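Local coordinates for protein lectin 2 (Agrocybe aegerita, PDB 4TQJ) that is a fungal lectin with a beta-propeller fold that specifically recognises non-reducing terminal N-acetylglucosamine, at residues Leu157-Tyr162 and Ala207-Val212; Lys193-Ser198 and Asp214-Asp219. The protein carries 1 engineered substitution. All coordinates share one frame; numbering follows the deposited sequence.

Interaction 1 (Leu157-Tyr162 and Ala207-Val212); sequences LKDFGY and APAKSV
The boundary between neighbouring blades of a beta-propeller is where L157, D159 and F160, at the turn that leaves one blade, meet A207 and A209, in the approach to the last strand of the next. Contact centres on the methyl of A209, which comes up obliquely to the far end of the F160 ring, CB to CZ being 3.7 Å. The carboxylate of D159 reaches the same methyl, with OD2 3.4 Å from A209 CB. L157 makes the second point of contact: its CG is anti to the backbone N (chi1 -173°), and CD1 ends 3.7 Å from the carbonyl oxygen of A207, which accepts a hydrogen bond from the hydroxyl of S198.

Such linkers carry the chain from the outer strand of one blade to the inner strand of the following one, and here the course is set by two tight features, an inverse gamma turn centred on K158 and a G1 beta bulge at F160 and G161. Within it, D159 OD1 accepts the backbone N-H of F160 at 2.8 Å, on the anti side and 29° out of the carboxylate plane, which ties the carboxylate back to the turn; OD2 instead faces the neighbouring blade. A single water bridges the gap, donating to D159 OD2 at 2.7 Å and accepting from A209 N at 3.0 Å. The F160 ring has D159 CG above one face, offset toward the rim, and L157 CD2 in plane at its edge.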
ATOM      1  N   LEU A 157      32.214   0.232  15.157  1.00 23.95           N
ATOM      2  CA  LEU A 157      32.467  -0.836  16.112  1.00 25.96           C
ATOM      3  C   LEU A 157      33.550  -1.763  15.566  1.00 26.14           C
ATOM      4  O   LEU A 157      33.415  -2.289  14.459  1.00 22.22           O
ATOM      5  CB  LEU A 157      31.186  -1.629  16.377  1.00 27.64           C
ATOM      6  CG  LEU A 157      31.267  -2.688  17.482  1.00 21.78           C
ATOM      7  CD1 LEU A 157      31.443  -2.012  18.841  1.00 24.94           C
ATOM      8  CD2 LEU A 157      30.031  -3.576  17.491  1.00 22.84           C
ATOM      9  N   LYS A 158      34.623  -1.958  16.333  1.00 17.99           N
ATOM     10  CA  LYS A 158      35.735  -2.792  15.893  1.00 19.11           C
ATOM     11  C   LYS A 158      35.568  -4.251  16.317  1.00 25.45           C
ATOM     12  O   LYS A 158      36.330  -4.772  17.136  1.00 20.84           O
ATOM     13  CB  LYS A 158      37.066  -2.232  16.400  1.00 24.94           C
ATOM     14  CG  LYS A 158      37.384  -0.821  15.880  1.00 26.72           C
ATOM     15  CD  LYS A 158      38.843  -0.440  16.154  1.00 33.19           C
ATOM     16  CE  LYS A 158      39.183   0.936  15.596  1.00 30.76           C
ATOM     17  NZ  LYS A 158      40.589   1.344  15.918  1.00 35.07           N
ATOM     18  N   ASP A 159      34.574  -4.907  15.726  1.00 20.51           N
ATOM     19  CA  ASP A 159      34.225  -6.266  16.076  1.00 17.04           C
ATOM     20  C   ASP A 159      33.258  -6.770  15.014  1.00 18.13           C
ATOM     21  O   ASP A 159      32.730  -5.976  14.238  1.00 16.16           O
ATOM     22  CB  ASP A 159      33.551  -6.298  17.436  1.00 20.20           C
ATOM     23  CG  ASP A 159      33.763  -7.615  18.163  1.00 27.64           C
ATOM     24  OD1 ASP A 159      34.138  -8.630  17.514  1.00 26.78           O
ATOM     25  OD2 ASP A 159      33.540  -7.630  19.391  1.00 32.23           O
ATOM     26  N   PHE A 160      33.026  -8.077  14.983  1.00 15.58           N
ATOM     27  CA  PHE A 160      32.129  -8.685  13.991  1.00 16.73           C
ATOM     28  C   PHE A 160      32.633  -8.552  12.545  1.00 15.86           C
ATOM     29  O   PHE A 160      31.845  -8.628  11.613  1.00 14.93           O
ATOM     30  CB  PHE A 160      30.718  -8.087  14.094  1.00 14.65           C
ATOM     31  CG  PHE A 160      30.095  -8.241  15.447  1.00 17.43           C
ATOM     32  CD1 PHE A 160      29.671  -9.490  15.896  1.00 14.81           C
ATOM     33  CD2 PHE A 160      29.923  -7.142  16.271  1.00 16.52           C
ATOM     34  CE1 PHE A 160      29.103  -9.636  17.150  1.00 14.12           C
ATOM     35  CE2 PHE A 160      29.362  -7.282  17.532  1.00 18.20           C
ATOM     36  CZ  PHE A 160      28.951  -8.531  17.971  1.00 19.85           C
ATOM     37  N   GLY A 161      33.935  -8.358  12.363  1.00 15.38           N
ATOM     38  CA  GLY A 161      34.488  -8.199  11.030  1.00 17.75           C
ATOM     39  C   GLY A 161      35.348  -9.380  10.617  1.00 18.94           C
ATOM     40  O   GLY A 161      35.835 -10.128  11.461  1.00 17.61           O
ATOM     41  N   TYR A 162      35.531  -9.546   9.311  1.00 14.76           N
ATOM     42  CA  TYR A 162      36.391 -10.586   8.797  1.00 15.59           C
ATOM     43  C   TYR A 162      37.758 -10.505   9.496  1.00 22.71           C
ATOM     44  O   TYR A 162      38.351 -11.529   9.862  1.00 17.93           O
ATOM     45  CB  TYR A 162      36.544 -10.438   7.280  1.00 17.37           C
ATOM     46  CG  TYR A 162      37.218 -11.611   6.654  1.00 18.33           C
ATOM     47  CD1 TYR A 162      36.479 -12.653   6.120  1.00 18.55           C
ATOM     48  CD2 TYR A 162      38.605 -11.701   6.625  1.00 20.65           C
ATOM     49  CE1 TYR A 162      37.095 -13.744   5.552  1.00 18.58           C
ATOM     50  CE2 TYR A 162      39.238 -12.796   6.062  1.00 22.64           C
ATOM     51  CZ  TYR A 162      38.476 -13.815   5.525  1.00 24.39           C
ATOM     52  OH  TYR A 162      39.093 -14.913   4.966  1.00 20.70           O
ATOM     53  N   ALA A 207      27.369  -0.411  21.731  1.00 25.76           N
ATOM     54  CA  ALA A 207      28.216  -0.804  22.854  1.00 24.66           C
ATOM     55  C   ALA A 207      29.161  -1.941  22.466  1.00 23.21           C
ATOM     56  O   ALA A 207      28.938  -2.636  21.468  1.00 23.55           O
ATOM     57  CB  ALA A 207      27.360  -1.221  24.028  1.00 26.07           C
ATOM     58  N   PRO A 208      30.232  -2.127  23.247  1.00 24.46           N
ATOM     59  CA  PRO A 208      31.118  -3.269  23.014  1.00 24.55           C
ATOM     60  C   PRO A 208      30.361  -4.598  23.102  1.00 21.97           C
ATOM     61  O   PRO A 208      29.425  -4.721  23.899  1.00 22.99           O
ATOM     62  CB  PRO A 208      32.140  -3.139  24.145  1.00 22.51           C
ATOM     63  CG  PRO A 208      32.238  -1.654  24.345  1.00 28.90           C
ATOM     64  CD  PRO A 208      30.820  -1.160  24.191  1.00 28.38           C
ATOM     65  N   ALA A 209      30.764  -5.569  22.290  1.00 19.73           N
ATOM     66  CA  ALA A 209      30.112  -6.873  22.283  1.00 21.50           C
ATOM     67  C   ALA A 209      30.220  -7.556  23.637  1.00 23.05           C
ATOM     68  O   ALA A 209      31.235  -7.462  24.328  1.00 21.71           O
ATOM     69  CB  ALA A 209      30.687  -7.759  21.196  1.00 20.08           C
ATOM     70  N   LYS A 210      29.155  -8.248  24.007  1.00 17.40           N
ATOM     71  CA  LYS A 210      29.112  -8.971  25.258  1.00 20.29           C
ATOM     72  C   LYS A 210      28.516 -10.347  24.981  1.00 24.00           C
ATOM     73  O   LYS A 210      27.584 -10.472  24.185  1.00 16.80           O
ATOM     74  CB  LYS A 210      28.257  -8.199  26.254  1.00 23.31           C
ATOM     75  CG  LYS A 210      27.279  -9.046  27.042  1.00 28.74           C
ATOM     76  CD  LYS A 210      27.773  -9.285  28.457  1.00 34.86           C
ATOM     77  CE  LYS A 210      26.658  -9.837  29.337  1.00 31.29           C
ATOM     78  NZ  LYS A 210      27.056  -9.773  30.774  1.00 36.86           N
ATOM     79  N   SER A 211      29.068 -11.371  25.623  1.00 16.47           N
ATOM     80  CA  SER A 211      28.570 -12.724  25.459  1.00 19.53           C
ATOM     81  C   SER A 211      27.256 -12.889  26.205  1.00 18.76           C
ATOM     82  O   SER A 211      27.140 -12.446  27.345  1.00 20.02           O
ATOM     83  CB  SER A 211      29.595 -13.742  25.985  1.00 20.27           C
ATOM     84  OG  SER A 211      29.047 -15.052  25.979  1.00 22.26           O
ATOM     85  N   VAL A 212      26.274 -13.539  25.582  1.00 16.84           N
ATOM     86  CA  VAL A 212      24.985 -13.745  26.233  1.00 17.83           C
ATOM     87  C   VAL A 212      24.513 -15.200  26.309  1.00 16.08           C
ATOM     88  O   VAL A 212      23.665 -15.518  27.137  1.00 19.78           O
ATOM     89  CB  VAL A 212      23.859 -12.919  25.574  1.00 17.74           C
ATOM     90  CG1 VAL A 212      24.124 -11.422  25.736  1.00 19.14           C
ATOM     91  CG2 VAL A 212      23.700 -13.324  24.105  1.00 17.80           C
TER
HETATM   92  O   HOH W   1      33.091  -5.247  20.470  1.00 29.77           O

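Interaction 2 (Lys193-Ser198 and Asp214-Asp219); sequences KHVFIS and DNFCID
H194 and D214 meet where strand 195-198 begins and the loop following strand 210-213 passes it. The imidazole donates through ND1 to D214 OD1 at 2.6 Å. The acceptor lies only 3° out of the ring plane, yet the bond is bent, 147° at the hydrogen, and OD1 is approached from above its carboxylate, 40° out of that plane. The two side chains run side by side, pointing the same way.

A second polar grip holds the other end of the loop. The bent side chain of K193 curls over so that NZ donates 2.9 Å to the backbone carbonyl oxygen of D219, in the carbonyl plane. The lysine thus satisfies a main-chain acceptor, while the D219 carboxylate stays apart, OD2 lying 5.5 Å from K193 NZ; R171 makes a long, weak ion pair with it. Within the loop, N215 OD1 accepts the backbone N-H of F216 at 2.9 Å and also the indole NE1 of W223, and the F216 carbonyl is taken up by R230.

Between these two grips, C217 and V195 pack against the backbone and the F216 side chain. C217 directs SG toward the backbone of H194, 3.3 Å from H194 O, and V195 CG2 rests 3.5 Å from N215 O and 4.0 Å from F216 CB, on the way to the core formed with strands 186-190 and 242-246. The neighbouring carboxylate would probably stabilise a positively charged H194 ring, though ND1 can donate from the neutral form too. One bond joins a histidine to a carboxylate and the other an ammonium to a main-chain carbonyl, so the loop is gripped at both ends, at D214 and at D219.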
ATOM      1  N   LYS A 193      32.420 -19.438  20.338  1.00 16.77           N
ATOM      2  CA  LYS A 193      32.000 -20.005  21.609  1.00 17.69           C
ATOM      3  C   LYS A 193      30.820 -19.297  22.286  1.00 16.59           C
ATOM      4  O   LYS A 193      30.349 -19.759  23.312  1.00 12.58           O
ATOM      5  CB  LYS A 193      33.209 -20.105  22.550  1.00 23.09           C
ATOM      6  CG  LYS A 193      34.448 -20.665  21.825  1.00 22.84           C
ATOM      7  CD  LYS A 193      35.249 -21.602  22.689  1.00 22.12           C
ATOM      8  CE  LYS A 193      34.365 -22.640  23.342  1.00 21.34           C
ATOM      9  NZ  LYS A 193      34.712 -24.032  22.958  1.00 27.34           N
ATOM     10  N   HIS A 194      30.319 -18.202  21.702  1.00 16.51           N
ATOM     11  CA  HIS A 194      29.198 -17.485  22.303  1.00 16.18           C
ATOM     12  C   HIS A 194      28.354 -16.737  21.280  1.00 14.41           C
ATOM     13  O   HIS A 194      28.864 -16.296  20.263  1.00 12.49           O
ATOM     14  CB  HIS A 194      29.672 -16.414  23.292  1.00 18.63           C
ATOM     15  CG  HIS A 194      30.783 -16.844  24.199  1.00 20.90           C
ATOM     16  ND1 HIS A 194      30.559 -17.525  25.373  1.00 18.02           N
ATOM     17  CD2 HIS A 194      32.121 -16.646  24.125  1.00 20.55           C
ATOM     18  CE1 HIS A 194      31.714 -17.748  25.977  1.00 22.48           C
ATOM     19  NE2 HIS A 194      32.676 -17.217  25.244  1.00 22.62           N
ATOM     20  N   VAL A 195      27.070 -16.576  21.580  1.00 14.25           N
ATOM     21  CA  VAL A 195      26.267 -15.561  20.905  1.00 16.08           C
ATOM     22  C   VAL A 195      26.611 -14.250  21.594  1.00 15.54           C
ATOM     23  O   VAL A 195      26.582 -14.172  22.823  1.00 15.58           O
ATOM     24  CB  VAL A 195      24.754 -15.836  21.035  1.00 13.55           C
ATOM     25  CG1 VAL A 195      23.938 -14.732  20.334  1.00 13.65           C
ATOM     26  CG2 VAL A 195      24.399 -17.210  20.478  1.00 12.70           C
ATOM     27  N   PHE A 196      26.975 -13.239  20.808  1.00 12.47           N
ATOM     28  CA  PHE A 196      27.345 -11.933  21.336  1.00 13.57           C
ATOM     29  C   PHE A 196      26.264 -10.938  20.943  1.00 15.29           C
ATOM     30  O   PHE A 196      25.654 -11.069  19.882  1.00 14.58           O
ATOM     31  CB  PHE A 196      28.668 -11.426  20.723  1.00 15.68           C
ATOM     32  CG  PHE A 196      29.900 -12.207  21.130  1.00 18.65           C
ATOM     33  CD1 PHE A 196      30.566 -11.915  22.317  1.00 18.54           C
ATOM     34  CD2 PHE A 196      30.406 -13.213  20.312  1.00 15.05           C
ATOM     35  CE1 PHE A 196      31.715 -12.621  22.696  1.00 17.11           C
ATOM     36  CE2 PHE A 196      31.551 -13.922  20.682  1.00 20.94           C
ATOM     37  CZ  PHE A 196      32.206 -13.625  21.877  1.00 18.86           C
ATOM     38  N   ILE A 197      26.044  -9.938  21.782  1.00 13.86           N
ATOM     39  CA  ILE A 197      25.183  -8.813  21.433  1.00 15.26           C
ATOM     40  C   ILE A 197      25.991  -7.525  21.533  1.00 20.28           C
ATOM     41  O   ILE A 197      26.803  -7.374  22.446  1.00 22.57           O
ATOM     42  CB  ILE A 197      23.997  -8.678  22.401  1.00 16.93           C
ATOM     43  CG1 ILE A 197      23.178  -9.964  22.457  1.00 19.32           C
ATOM     44  CG2 ILE A 197      23.113  -7.479  22.014  1.00 24.40           C
ATOM     45  CD1 ILE A 197      22.479 -10.302  21.175  1.00 21.41           C
ATOM     46  N   SER A 198      25.788  -6.610  20.588  1.00 16.47           N
ATOM     47  CA  SER A 198      26.216  -5.227  20.760  1.00 17.35           C
ATOM     48  C   SER A 198      24.990  -4.349  20.732  1.00 18.63           C
ATOM     49  O   SER A 198      24.317  -4.251  19.701  1.00 18.41           O
ATOM     50  CB  SER A 198      27.162  -4.783  19.654  1.00 17.88           C
ATOM     51  OG  SER A 198      28.462  -5.230  19.927  1.00 20.20           O
ATOM     52  N   ASP A 214      26.118 -19.407  25.802  1.00 17.02           N
ATOM     53  CA  ASP A 214      27.234 -20.296  25.495  1.00 14.88           C
ATOM     54  C   ASP A 214      26.698 -21.502  24.742  1.00 17.34           C
ATOM     55  O   ASP A 214      26.750 -22.636  25.232  1.00 16.91           O
ATOM     56  CB  ASP A 214      27.956 -20.743  26.775  1.00 18.04           C
ATOM     57  CG  ASP A 214      28.524 -19.577  27.569  1.00 23.46           C
ATOM     58  OD1 ASP A 214      28.763 -18.503  26.982  1.00 20.98           O
ATOM     59  OD2 ASP A 214      28.739 -19.738  28.788  1.00 32.64           O
ATOM     60  N   ASN A 215      26.156 -21.237  23.559  1.00 13.12           N
ATOM     61  CA  ASN A 215      25.431 -22.225  22.770  1.00 15.03           C
ATOM     62  C   ASN A 215      25.081 -21.613  21.400  1.00 15.90           C
ATOM     63  O   ASN A 215      25.441 -20.464  21.112  1.00 13.84           O
ATOM     64  CB  ASN A 215      24.167 -22.695  23.514  1.00 13.96           C
ATOM     65  CG  ASN A 215      23.875 -24.187  23.306  1.00 18.35           C
ATOM     66  OD1 ASN A 215      24.100 -24.734  22.227  1.00 16.84           O
ATOM     67  ND2 ASN A 215      23.365 -24.846  24.352  1.00 18.95           N
ATOM     68  N   PHE A 216      24.412 -22.392  20.559  1.00 13.64           N
ATOM     69  CA  PHE A 216      24.074 -21.972  19.206  1.00 14.73           C
ATOM     70  C   PHE A 216      25.293 -21.623  18.346  1.00 16.37           C
ATOM     71  O   PHE A 216      25.166 -20.922  17.344  1.00 14.05           O
ATOM     72  CB  PHE A 216      23.095 -20.784  19.223  1.00 10.15           C
ATOM     73  CG  PHE A 216      21.774 -21.089  19.871  1.00 12.50           C
ATOM     74  CD1 PHE A 216      20.874 -21.964  19.276  1.00 12.63           C
ATOM     75  CD2 PHE A 216      21.420 -20.491  21.069  1.00 12.16           C
ATOM     76  CE1 PHE A 216      19.649 -22.238  19.871  1.00 12.65           C
ATOM     77  CE2 PHE A 216      20.202 -20.759  21.669  1.00 13.94           C
ATOM     78  CZ  PHE A 216      19.312 -21.638  21.080  1.00 14.05           C
ATOM     79  N   CYS A 217      26.470 -22.114  18.715  1.00 15.20           N
ATOM     80  CA  CYS A 217      27.682 -21.753  17.986  1.00 12.30           C
ATOM     81  C   CYS A 217      28.478 -22.973  17.536  1.00 16.19           C
ATOM     82  O   CYS A 217      28.325 -24.078  18.064  1.00 16.30           O
ATOM     83  CB  CYS A 217      28.571 -20.846  18.842  1.00 13.75           C
ATOM     84  SG  CYS A 217      27.867 -19.241  19.159  1.00 17.54           S
ATOM     85  N   ILE A 218      29.346 -22.758  16.567  1.00 13.07           N
ATOM     86  CA  ILE A 218      30.085 -23.862  15.971  1.00 16.19           C
ATOM     87  C   ILE A 218      30.920 -24.624  17.016  1.00 19.47           C
ATOM     88  O   ILE A 218      31.029 -25.846  16.958  1.00 14.68           O
ATOM     89  CB  ILE A 218      30.938 -23.369  14.787  1.00 19.76           C
ATOM     90  CG1 ILE A 218      31.594 -24.548  14.062  1.00 16.76           C
ATOM     91  CG2 ILE A 218      31.934 -22.288  15.238  1.00 15.10           C
ATOM     92  CD1 ILE A 218      32.037 -24.193  12.668  1.00 19.99           C
ATOM     93  N   ASP A 219      31.470 -23.903  17.990  1.00 15.04           N
ATOM     94  CA  ASP A 219      32.266 -24.531  19.042  1.00 18.49           C
ATOM     95  C   ASP A 219      31.632 -24.406  20.419  1.00 19.98           C
ATOM     96  O   ASP A 219      32.322 -24.446  21.441  1.00 14.00           O
ATOM     97  CB  ASP A 219      33.701 -23.990  19.039  1.00 19.97           C
ATOM     98  CG  ASP A 219      34.525 -24.580  17.933  1.00 18.00           C
ATOM     99  OD1 ASP A 219      34.142 -25.669  17.451  1.00 21.66           O
ATOM    100  OD2 ASP A 219      35.540 -23.974  17.537  1.00 21.01           O
TER

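How the interactions relate
The two contacts interlock around one blade of the propeller, their centres 12 Å apart. Along the chain their segments alternate: 157-162, then 193-198, 207-212 and 214-219. Strands 195-198 and 210-213 are consecutive, antiparallel neighbours in one sheet, and backbone pairs such as V212 N with V195 O (2.8 Å) and K210 O with I197 N (2.9 Å) probably join the two interactions directly. Interaction 1 holds the incoming linker from the previous blade against the approach to the outermost strand; interaction 2 packs the outgoing linker on the start of the adjacent strand 195-198, so the two outer strands of one blade meet the linkers that enter and leave it.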